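Local atomic coordinates of nucleotidyltransferase-like protein (Exiguobacterium sibiricum, PDB entry 3C18), a protein that is of undetermined function but probably belongs with the nucleotidyltransferases, joining such a domain to a substrate-binding-like domain and a helix-turn-helix domain. Residues Ile23-Arg28 with Ser33-Phe38; Tyr226-Met231 with Asp261-Lys266; Ile271-Thr276 with Glu282-Glu287. All blocks are in the same frame, centred on the assembly; numbering follows the deposited sequence.

From the N terminus, contact 1 comes first: it closes the short loop that leads from strand 19-26 into strand 40-46 of the five-stranded mixed sheet. Much later, contact 2 spans 29 residues to join helix 220-231 to helix 253-265, and contact 3 then closes the hairpin of strands 269-275 and 281-288. The three follow in series, without nesting or crossing. Contacts 2 and 3 touch, with I264 CD1 3.8 Å from I271 CB, whereas the centre of contact 1 lies about 42 Å from that of contact 2. Across the dimer, however, Q37 and F38 of contact 1 pack on D261 and Y286 of the second subunit.

Contact 1 of 3, residues Ile23-Arg28 with Ser33-Phe38; sequences IAVEKR and SLTDQF
L34 is wedged between V25 and R28 just ahead of a type I' beta turn, T35 to F38, in the connection between the neighbouring antiparallel strands 19-26 and 40-46 of the nucleotidyltransferase-like domain. Its side chain can be followed outward. CB lies 3.7 Å from R28 NH2, a van der Waals approach made over a face of the guanidinium. Beyond it, chi1 of -176° sets CG anti to the backbone N and beside the carbonyl carbon, a direction that takes the branch past the arginine to the strand. CD2 meets both neighbours. It stands 3.7 Å above the guanidinium plane of R28, offset to the rim, with R28 NE 3.8 Å away. The same L34 CD2 lies 3.6 Å from V25 CG1. Through CD2 one methyl thus meets both a buried valine and an exposed arginine; the L34 side chain crosses each at about a right angle. R28 NH2 also forms a salt bridge with D32, while H89 of helix 85-93 packs on both R28 and L34.

T35 makes the second half of the contact. Its CG2 reaches V25 O at 3.5 Å, and its OG1 is 3.5 Å from K27 CB; both are contacts without hydrogen bonding. The hydroxyl spends its proton inside the turn, where F38 N also bonds to T35 O: T35 OG1 donates to F38 O over 2.8 Å, coming from above the carbonyl plane, 42° out of it.

Contact 2 of 3, residues Tyr226-Met231 with Asp261-Lys266; sequences YLFEVM and DFFIRK
The rings of F228 and F263 meet edge-to-face, F228 giving its edge and F263 its face. Their centroids are 4.9 Å apart and their planes are inclined at 64°, so the stack is T-shaped but tilted from the perpendicular. The leading atom is F228 CZ, which stands 3.8 Å above the F263 ring, over its centre; F228 CE1 follows, 3.9 Å from F263 CD2. With chi1 of -57°, F228 CG lies anti to its own carbonyl carbon, and this swings the ring across although the CB bond itself does not aim at helix 253-265. F263 needs no such detour, because its CB already points at helix 220-231.

L227 comes to the same ring from another direction. Its CD2 touches the rim, near the ring plane, 3.8 Å from F263 CE2. F263 is therefore engaged on a face by an aromatic edge and at its own edge by a methyl. The nearest CA atoms of the two segments, those of F228 and F263, are still 10.0 Å apart, which shows that side chains alone span the gap.

The helices belong to the helix-turn-helix domain, whose three helices and terminal hairpin have the topology of a winged helix. I269 of strand 269-275 packs on both phenylalanines, and L249 packs on L227. On helix 253-265, R265 NE bonds to D261 OD2 at 2.9 Å, and R31 of the second subunit forms a salt bridge to the same oxygen.

All three touching residues are buried and apolar. Between these two segments the join is therefore apolar, consistent with dispersion and the weak electrostatics of ring hydrogens over a pi face.

Contact 3 of 3, residues Ile271-Thr276 with Glu282-Glu287; sequences ISYQRT and ELVTYE
S272 and T285 are joined by both backbone and side chain. S272 N donates to T285 O at 3.0 Å, and T285 N returns a bond to S272 O at 2.9 Å; the N-H...O angle is 169° in the first, and the second is almost as straight. Their hydroxyls also meet, S272 OG and T285 OG1 2.6 Å apart. A water lies 2.7 Å from S272 OG and gives a weak bond to T285 O. Chi1 near +60° in both residues sets each oxygen between its backbone N and carbonyl carbon, and so brings the two together. Q274 and L283 form the next hydrogen-bonded pair, with Q274 N 2.9 Å from L283 O.

These bonds set the register of an antiparallel beta hairpin, its strand directions 151° apart, in the position of the wing of a winged-helix domain. E282 and L283 also pair antiparallel with a strand of the second subunit, so the sheet runs on across the interface.

On the face bearing S272 and T285, the Q274 side chain crosses that of T285 at about a right angle, its CD resting 3.8 Å from T285 CG2. The other face carries I271, Y273, V284 and Y286, with R275 and E282 toward the turn. There V284 CG1 meets I271 CG1 at 3.7 Å, and the V284 and Y273 side chains lie side by side, V284 CG2 nearest Y273 CE1, while I271 and Y286 run side by side. Both tyrosine hydroxyls bond to the second subunit, Y273 to its R64 and Y286 to its H57. The aliphatic part of R275 packs on E282 CG. The carboxylate of E282 forms a salt bridge through OE1 with R59 of the second subunit, and its OE2 accepts a bond from a water that also donates to Y273 O.

Contact 1 of 3, residues Ile23-Arg28 with Ser33-Phe38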
loop_
_atom_site.group_PDB
_atom_site.type_symbol
_atom_site.label_atom_id
_atom_site.label_comp_id
_atom_site.label_asym_id
_atom_site.label_seq_id
_atom_site.Cartn_x
_atom_site.Cartn_y
_atom_site.Cartn_z
ATOM N N ILE A 23 -20.944 6.912 -15.968
ATOM C CA ILE A 23 -21.307 5.507 -15.980
ATOM C C ILE A 23 -22.229 5.215 -14.822
ATOM O O ILE A 23 -22.043 5.727 -13.732
ATOM C CB ILE A 23 -20.028 4.624 -15.824
ATOM C CG1 ILE A 23 -19.400 4.354 -17.190
ATOM C CG2 ILE A 23 -20.341 3.320 -15.130
ATOM C CD1 ILE A 23 -20.003 3.190 -17.938
ATOM N N ALA A 24 -23.225 4.372 -15.074
ATOM C CA ALA A 24 -24.141 3.927 -14.038
ATOM C C ALA A 24 -24.070 2.400 -13.835
ATOM O O ALA A 24 -24.050 1.624 -14.782
ATOM C CB ALA A 24 -25.561 4.403 -14.339
ATOM N N VAL A 25 -24.002 2.013 -12.570
ATOM C CA VAL A 25 -23.937 0.626 -12.158
ATOM C C VAL A 25 -24.997 0.352 -11.110
ATOM O O VAL A 25 -25.050 0.990 -10.069
ATOM C CB VAL A 25 -22.583 0.328 -11.494
ATOM C CG1 VAL A 25 -22.408 -1.176 -11.228
ATOM C CG2 VAL A 25 -21.452 0.890 -12.342
ATOM N N GLU A 26 -25.823 -0.639 -11.391
ATOM C CA GLU A 26 -26.898 -1.039 -10.490
ATOM C C GLU A 26 -26.449 -2.132 -9.558
ATOM O O GLU A 26 -25.660 -3.006 -9.922
ATOM C CB GLU A 26 -28.086 -1.535 -11.304
ATOM C CG GLU A 26 -29.301 -1.852 -10.467
ATOM C CD GLU A 26 -30.513 -2.151 -11.326
ATOM O OE1 GLU A 26 -30.325 -2.738 -12.412
ATOM O OE2 GLU A 26 -31.637 -1.787 -10.918
ATOM N N LYS A 27 -26.961 -2.086 -8.346
ATOM C CA LYS A 27 -26.682 -3.143 -7.382
ATOM C C LYS A 27 -27.164 -4.484 -7.909
ATOM O O LYS A 27 -28.150 -4.570 -8.636
ATOM C CB LYS A 27 -27.330 -2.861 -6.034
ATOM C CG LYS A 27 -28.830 -2.903 -6.049
ATOM C CD LYS A 27 -29.347 -2.808 -4.647
ATOM C CE LYS A 27 -30.853 -2.789 -4.617
ATOM N NZ LYS A 27 -31.266 -2.841 -3.205
ATOM N N ARG A 28 -26.428 -5.526 -7.553
ATOM C CA ARG A 28 -26.714 -6.889 -8.040
ATOM C C ARG A 28 -27.432 -7.697 -6.976
ATOM O O ARG A 28 -27.975 -8.782 -7.206
ATOM C CB ARG A 28 -25.406 -7.580 -8.418
ATOM C CG ARG A 28 -24.631 -6.850 -9.515
ATOM C CD ARG A 28 -23.199 -7.326 -9.563
ATOM N NE ARG A 28 -22.587 -7.226 -8.253
ATOM C CZ ARG A 28 -21.373 -7.659 -7.953
ATOM N NH1 ARG A 28 -20.632 -8.239 -8.881
ATOM N NH2 ARG A 28 -20.908 -7.508 -6.716
ATOM N N SER A 33 -21.421 -4.434 -2.242
ATOM C CA SER A 33 -20.188 -3.652 -2.018
ATOM C C SER A 33 -19.795 -2.923 -3.302
ATOM O O SER A 33 -19.136 -1.892 -3.276
ATOM C CB SER A 33 -19.042 -4.563 -1.609
ATOM O OG SER A 33 -18.852 -5.559 -2.606
ATOM N N LEU A 34 -20.240 -3.468 -4.415
ATOM C CA LEU A 34 -19.930 -2.916 -5.740
ATOM C C LEU A 34 -20.468 -1.496 -5.899
ATOM O O LEU A 34 -19.918 -0.659 -6.648
ATOM C CB LEU A 34 -20.542 -3.785 -6.856
ATOM C CG LEU A 34 -20.182 -3.345 -8.286
ATOM C CD1 LEU A 34 -18.695 -3.669 -8.576
ATOM C CD2 LEU A 34 -21.092 -3.962 -9.347
ATOM N N THR A 35 -21.551 -1.236 -5.182
ATOM C CA THR A 35 -22.268 0.037 -5.313
ATOM C C THR A 35 -22.374 0.740 -3.972
ATOM O O THR A 35 -23.300 1.510 -3.735
ATOM C CB THR A 35 -23.673 -0.150 -5.940
ATOM O OG1 THR A 35 -24.422 -1.087 -5.176
ATOM C CG2 THR A 35 -23.568 -0.665 -7.344
ATOM N N ASP A 36 -21.393 0.469 -3.120
ATOM C CA ASP A 36 -21.268 1.115 -1.823
ATOM C C ASP A 36 -22.459 0.888 -0.916
ATOM O O ASP A 36 -22.769 1.719 -0.069
ATOM C CB ASP A 36 -21.112 2.627 -2.011
ATOM C CG ASP A 36 -19.680 3.041 -2.349
ATOM O OD1 ASP A 36 -18.825 2.162 -2.388
ATOM O OD2 ASP A 36 -19.426 4.254 -2.523
ATOM N N GLN A 37 -23.133 -0.235 -1.113
ATOM C CA GLN A 37 -24.316 -0.616 -0.271
ATOM C C GLN A 37 -25.497 0.300 -0.549
ATOM O O GLN A 37 -26.435 0.441 0.263
ATOM C CB GLN A 37 -23.994 -0.623 1.222
ATOM C CG GLN A 37 -23.153 -1.846 1.649
ATOM C CD GLN A 37 -21.662 -1.621 1.454
ATOM O OE1 GLN A 37 -21.169 -0.506 1.610
ATOM N NE2 GLN A 37 -20.940 -2.678 1.103
ATOM N N PHE A 38 -25.392 0.940 -1.709
ATOM C CA PHE A 38 -26.452 1.783 -2.282
ATOM C C PHE A 38 -27.073 1.081 -3.478
ATOM O O PHE A 38 -26.683 -0.034 -3.813
ATOM C CB PHE A 38 -25.919 3.172 -2.669
ATOM C CG PHE A 38 -25.869 4.132 -1.518
ATOM C CD1 PHE A 38 -26.055 3.690 -0.225
ATOM C CD2 PHE A 38 -25.646 5.460 -1.719
ATOM C CE1 PHE A 38 -26.024 4.567 0.831
ATOM C CE2 PHE A 38 -25.609 6.326 -0.665
ATOM C CZ PHE A 38 -25.786 5.878 0.616
#

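Contact 2 of 3, residues Tyr226-Met231 with Asp261-Lys266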
loop_
_atom_site.group_PDB
_atom_site.type_symbol
_atom_site.label_atom_id
_atom_site.label_comp_id
_atom_site.label_asym_id
_atom_site.label_seq_id
_atom_site.Cartn_x
_atom_site.Cartn_y
_atom_site.Cartn_z
ATOM N N TYR A 226 11.054 -4.698 -17.444
ATOM C CA TYR A 226 10.636 -3.287 -17.581
ATOM C C TYR A 226 11.778 -2.351 -17.250
ATOM O O TYR A 226 12.039 -1.395 -17.947
ATOM C CB TYR A 226 9.434 -2.999 -16.695
ATOM C CG TYR A 226 8.909 -1.586 -16.797
ATOM C CD1 TYR A 226 7.941 -1.249 -17.727
ATOM C CD2 TYR A 226 9.352 -0.611 -15.954
ATOM C CE1 TYR A 226 7.445 0.019 -17.805
ATOM C CE2 TYR A 226 8.871 0.681 -16.040
ATOM C CZ TYR A 226 7.918 0.978 -16.963
ATOM O OH TYR A 226 7.450 2.257 -17.036
ATOM N N LEU A 227 12.483 -2.654 -16.181
ATOM C CA LEU A 227 13.621 -1.830 -15.738
ATOM C C LEU A 227 14.710 -1.869 -16.803
ATOM O O LEU A 227 15.132 -0.848 -17.328
ATOM C CB LEU A 227 14.158 -2.346 -14.380
ATOM C CG LEU A 227 15.380 -1.639 -13.776
ATOM C CD1 LEU A 227 15.037 -0.129 -13.522
ATOM C CD2 LEU A 227 15.818 -2.308 -12.449
ATOM N N PHE A 228 15.056 -3.058 -17.255
ATOM C CA PHE A 228 16.175 -3.204 -18.222
ATOM C C PHE A 228 15.897 -2.472 -19.530
ATOM O O PHE A 228 16.756 -1.823 -20.094
ATOM C CB PHE A 228 16.469 -4.662 -18.532
ATOM C CG PHE A 228 16.783 -5.476 -17.324
ATOM C CD1 PHE A 228 17.384 -4.881 -16.235
ATOM C CD2 PHE A 228 16.549 -6.838 -17.315
ATOM C CE1 PHE A 228 17.715 -5.624 -15.127
ATOM C CE2 PHE A 228 16.841 -7.589 -16.189
ATOM C CZ PHE A 228 17.430 -6.968 -15.097
ATOM N N GLU A 229 14.654 -2.514 -19.951
ATOM C CA GLU A 229 14.255 -1.887 -21.206
ATOM C C GLU A 229 14.382 -0.382 -21.071
ATOM O O GLU A 229 14.844 0.293 -21.988
ATOM C CB GLU A 229 12.820 -2.229 -21.584
ATOM C CG GLU A 229 12.340 -1.605 -22.905
ATOM N N VAL A 230 13.962 0.155 -19.930
ATOM C CA VAL A 230 14.084 1.615 -19.712
ATOM C C VAL A 230 15.573 1.978 -19.686
ATOM O O VAL A 230 16.005 2.984 -20.255
ATOM C CB VAL A 230 13.393 2.086 -18.411
ATOM C CG1 VAL A 230 13.869 3.502 -17.997
ATOM C CG2 VAL A 230 11.902 2.056 -18.595
HETATM N N MSE A 231 16.370 1.133 -19.045
HETATM C CA MSE A 231 17.805 1.424 -18.890
HETATM C C MSE A 231 18.540 1.416 -20.211
HETATM O O MSE A 231 19.447 2.222 -20.459
HETATM C CB MSE A 231 18.452 0.479 -17.902
HETATM C CG MSE A 231 18.107 0.795 -16.498
HETATM SE SE MSE A 231 18.828 -0.449 -15.188
HETATM C CE MSE A 231 20.633 0.254 -15.065
ATOM N N ASP A 261 20.072 -3.980 -6.446
ATOM C CA ASP A 261 20.999 -4.777 -5.633
ATOM C C ASP A 261 20.879 -6.227 -6.014
ATOM O O ASP A 261 21.858 -6.981 -6.157
ATOM C CB ASP A 261 20.615 -4.665 -4.165
ATOM C CG ASP A 261 21.523 -5.472 -3.237
ATOM O OD1 ASP A 261 22.606 -4.972 -2.874
ATOM O OD2 ASP A 261 21.124 -6.568 -2.794
ATOM N N PHE A 262 19.633 -6.625 -6.188
ATOM C CA PHE A 262 19.339 -8.005 -6.517
ATOM C C PHE A 262 19.863 -8.361 -7.895
ATOM O O PHE A 262 20.538 -9.339 -8.081
ATOM C CB PHE A 262 17.861 -8.249 -6.474
ATOM C CG PHE A 262 17.500 -9.656 -6.737
ATOM C CD1 PHE A 262 17.664 -10.588 -5.778
ATOM C CD2 PHE A 262 16.994 -10.032 -7.935
ATOM C CE1 PHE A 262 17.307 -11.920 -6.003
ATOM C CE2 PHE A 262 16.633 -11.362 -8.176
ATOM C CZ PHE A 262 16.784 -12.289 -7.205
ATOM N N PHE A 263 19.555 -7.524 -8.863
ATOM C CA PHE A 263 19.946 -7.790 -10.233
ATOM C C PHE A 263 21.484 -7.803 -10.385
ATOM O O PHE A 263 22.038 -8.495 -11.212
ATOM C CB PHE A 263 19.298 -6.801 -11.174
ATOM C CG PHE A 263 17.790 -6.925 -11.261
ATOM C CD1 PHE A 263 17.201 -8.142 -11.388
ATOM C CD2 PHE A 263 16.981 -5.810 -11.280
ATOM C CE1 PHE A 263 15.843 -8.233 -11.488
ATOM C CE2 PHE A 263 15.611 -5.911 -11.395
ATOM C CZ PHE A 263 15.058 -7.118 -11.498
ATOM N N ILE A 264 22.172 -7.062 -9.528
ATOM C CA ILE A 264 23.648 -7.025 -9.571
ATOM C C ILE A 264 24.139 -8.376 -9.129
ATOM O O ILE A 264 25.018 -8.957 -9.723
ATOM C CB ILE A 264 24.243 -5.932 -8.642
ATOM C CG1 ILE A 264 23.997 -4.533 -9.248
ATOM C CG2 ILE A 264 25.727 -6.189 -8.443
ATOM C CD1 ILE A 264 24.347 -3.459 -8.357
ATOM N N ARG A 265 23.516 -8.914 -8.099
ATOM C CA ARG A 265 23.945 -10.211 -7.552
ATOM C C ARG A 265 23.604 -11.365 -8.489
ATOM O O ARG A 265 24.190 -12.415 -8.410
ATOM C CB ARG A 265 23.325 -10.446 -6.189
ATOM C CG ARG A 265 23.943 -9.570 -5.129
ATOM C CD ARG A 265 23.369 -9.831 -3.753
ATOM N NE ARG A 265 22.045 -9.237 -3.621
ATOM C CZ ARG A 265 20.926 -9.921 -3.378
ATOM N NH1 ARG A 265 20.964 -11.236 -3.190
ATOM N NH2 ARG A 265 19.771 -9.273 -3.295
ATOM N N LYS A 266 22.660 -11.161 -9.380
ATOM C CA LYS A 266 22.244 -12.203 -10.321
ATOM C C LYS A 266 22.946 -12.033 -11.652
ATOM O O LYS A 266 22.711 -12.777 -12.613
ATOM C CB LYS A 266 20.738 -12.156 -10.561
ATOM C CG LYS A 266 19.934 -12.513 -9.359
ATOM C CD LYS A 266 20.323 -13.842 -8.807
ATOM C CE LYS A 266 19.805 -14.025 -7.401
ATOM N NZ LYS A 266 20.538 -15.092 -6.701
#

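Contact 3 of 3, residues Ile271-Thr276 with Glu282-Glu287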
loop_
_atom_site.group_PDB
_atom_site.type_symbol
_atom_site.label_atom_id
_atom_site.label_comp_id
_atom_site.label_asym_id
_atom_site.label_seq_id
_atom_site.Cartn_x
_atom_site.Cartn_y
_atom_site.Cartn_z
ATOM N N ILE A 271 27.704 -3.042 -11.814
ATOM C CA ILE A 271 28.035 -1.890 -10.945
ATOM C C ILE A 271 29.457 -1.384 -11.167
ATOM O O ILE A 271 30.419 -2.146 -11.230
ATOM C CB ILE A 271 27.796 -2.235 -9.417
ATOM C CG1 ILE A 271 27.959 -0.993 -8.573
ATOM C CG2 ILE A 271 28.730 -3.311 -8.943
ATOM C CD1 ILE A 271 27.533 -1.165 -7.133
ATOM N N SER A 272 29.571 -0.070 -11.327
ATOM C CA SER A 272 30.835 0.571 -11.460
ATOM C C SER A 272 30.849 1.919 -10.772
ATOM O O SER A 272 29.897 2.341 -10.187
ATOM C CB SER A 272 31.209 0.760 -12.938
ATOM O OG SER A 272 30.237 1.551 -13.611
ATOM N N TYR A 273 31.993 2.544 -10.830
ATOM C CA TYR A 273 32.245 3.754 -10.105
ATOM C C TYR A 273 32.972 4.749 -10.975
ATOM O O TYR A 273 33.985 4.418 -11.549
ATOM C CB TYR A 273 33.091 3.424 -8.904
ATOM C CG TYR A 273 32.506 2.350 -8.018
ATOM C CD1 TYR A 273 31.597 2.657 -7.040
ATOM C CD2 TYR A 273 32.850 1.017 -8.200
ATOM C CE1 TYR A 273 31.058 1.661 -6.212
ATOM C CE2 TYR A 273 32.315 0.029 -7.404
ATOM C CZ TYR A 273 31.422 0.360 -6.404
ATOM O OH TYR A 273 30.889 -0.627 -5.599
ATOM N N GLN A 274 32.467 5.967 -11.031
ATOM C CA GLN A 274 33.028 7.015 -11.871
ATOM C C GLN A 274 33.423 8.227 -11.073
ATOM O O GLN A 274 32.581 8.914 -10.509
ATOM C CB GLN A 274 32.004 7.454 -12.914
ATOM C CG GLN A 274 31.680 6.408 -13.973
ATOM C CD GLN A 274 30.691 6.922 -15.032
ATOM O OE1 GLN A 274 30.306 8.106 -15.025
ATOM N NE2 GLN A 274 30.275 6.034 -15.941
ATOM N N ARG A 275 34.706 8.515 -11.031
ATOM C CA ARG A 275 35.173 9.621 -10.219
ATOM C C ARG A 275 35.074 10.915 -10.967
ATOM O O ARG A 275 35.505 11.030 -12.101
ATOM C CB ARG A 275 36.595 9.402 -9.713
ATOM C CG ARG A 275 37.003 10.452 -8.688
ATOM C CD ARG A 275 38.315 10.125 -8.022
ATOM N NE ARG A 275 39.376 9.999 -9.004
ATOM C CZ ARG A 275 39.941 11.013 -9.646
ATOM N NH1 ARG A 275 39.543 12.253 -9.409
ATOM N NH2 ARG A 275 40.911 10.786 -10.524
ATOM N N THR A 276 34.508 11.898 -10.291
ATOM C CA THR A 276 34.307 13.220 -10.882
ATOM C C THR A 276 35.668 13.874 -11.051
ATOM O O THR A 276 36.494 13.911 -10.140
ATOM C CB THR A 276 33.308 14.057 -10.074
ATOM O OG1 THR A 276 32.068 13.351 -10.028
ATOM C CG2 THR A 276 33.077 15.416 -10.706
ATOM N N GLU A 282 33.207 9.655 -6.133
ATOM C CA GLU A 282 32.757 8.789 -7.206
ATOM C C GLU A 282 31.253 8.588 -7.117
ATOM O O GLU A 282 30.663 8.487 -6.052
ATOM C CB GLU A 282 33.395 7.415 -7.158
ATOM C CG GLU A 282 34.886 7.419 -7.308
ATOM C CD GLU A 282 35.495 6.115 -6.895
ATOM O OE1 GLU A 282 35.612 5.902 -5.680
ATOM O OE2 GLU A 282 35.859 5.307 -7.761
ATOM N N LEU A 283 30.629 8.623 -8.277
ATOM C CA LEU A 283 29.228 8.277 -8.404
ATOM C C LEU A 283 29.180 6.824 -8.782
ATOM O O LEU A 283 29.923 6.388 -9.628
ATOM C CB LEU A 283 28.538 9.092 -9.512
ATOM C CG LEU A 283 27.994 10.467 -9.069
ATOM C CD1 LEU A 283 28.868 11.025 -8.005
ATOM C CD2 LEU A 283 27.962 11.374 -10.235
ATOM N N VAL A 284 28.310 6.083 -8.102
ATOM C CA VAL A 284 28.046 4.700 -8.437
ATOM C C VAL A 284 27.160 4.700 -9.648
ATOM O O VAL A 284 26.235 5.503 -9.739
ATOM C CB VAL A 284 27.359 3.965 -7.303
ATOM C CG1 VAL A 284 27.340 2.493 -7.584
ATOM C CG2 VAL A 284 28.096 4.323 -5.966
ATOM N N THR A 285 27.468 3.800 -10.592
ATOM C CA THR A 285 26.730 3.721 -11.858
ATOM C C THR A 285 26.364 2.281 -12.163
ATOM O O THR A 285 26.994 1.329 -11.658
ATOM C CB THR A 285 27.510 4.362 -13.038
ATOM O OG1 THR A 285 28.663 3.582 -13.342
ATOM C CG2 THR A 285 27.968 5.768 -12.700
ATOM N N TYR A 286 25.254 2.161 -12.861
ATOM C CA TYR A 286 24.598 0.880 -13.118
ATOM C C TYR A 286 24.236 0.737 -14.566
ATOM O O TYR A 286 23.790 1.697 -15.235
ATOM C CB TYR A 286 23.323 0.779 -12.307
ATOM C CG TYR A 286 23.535 1.032 -10.840
ATOM C CD1 TYR A 286 24.024 0.057 -10.020
ATOM C CD2 TYR A 286 23.298 2.285 -10.293
ATOM C CE1 TYR A 286 24.228 0.296 -8.675
ATOM C CE2 TYR A 286 23.499 2.522 -8.941
ATOM C CZ TYR A 286 23.961 1.502 -8.132
ATOM O OH TYR A 286 24.189 1.689 -6.776
ATOM N N GLU A 287 24.439 -0.471 -15.069
ATOM C CA GLU A 287 24.181 -0.714 -16.488
ATOM C C GLU A 287 23.679 -2.143 -16.699
ATOM O O GLU A 287 24.237 -3.046 -16.128
ATOM C CB GLU A 287 25.484 -0.534 -17.277
ATOM C CG GLU A 287 25.295 -0.323 -18.772
ATOM C CD GLU A 287 26.625 -0.045 -19.483
ATOM O OE1 GLU A 287 27.690 -0.343 -18.880
ATOM O OE2 GLU A 287 26.581 0.496 -20.622
HETATM O O HOH W 1 28.002 0.300 -14.419
HETATM O O HOH W 2 36.848 5.153 -10.134
#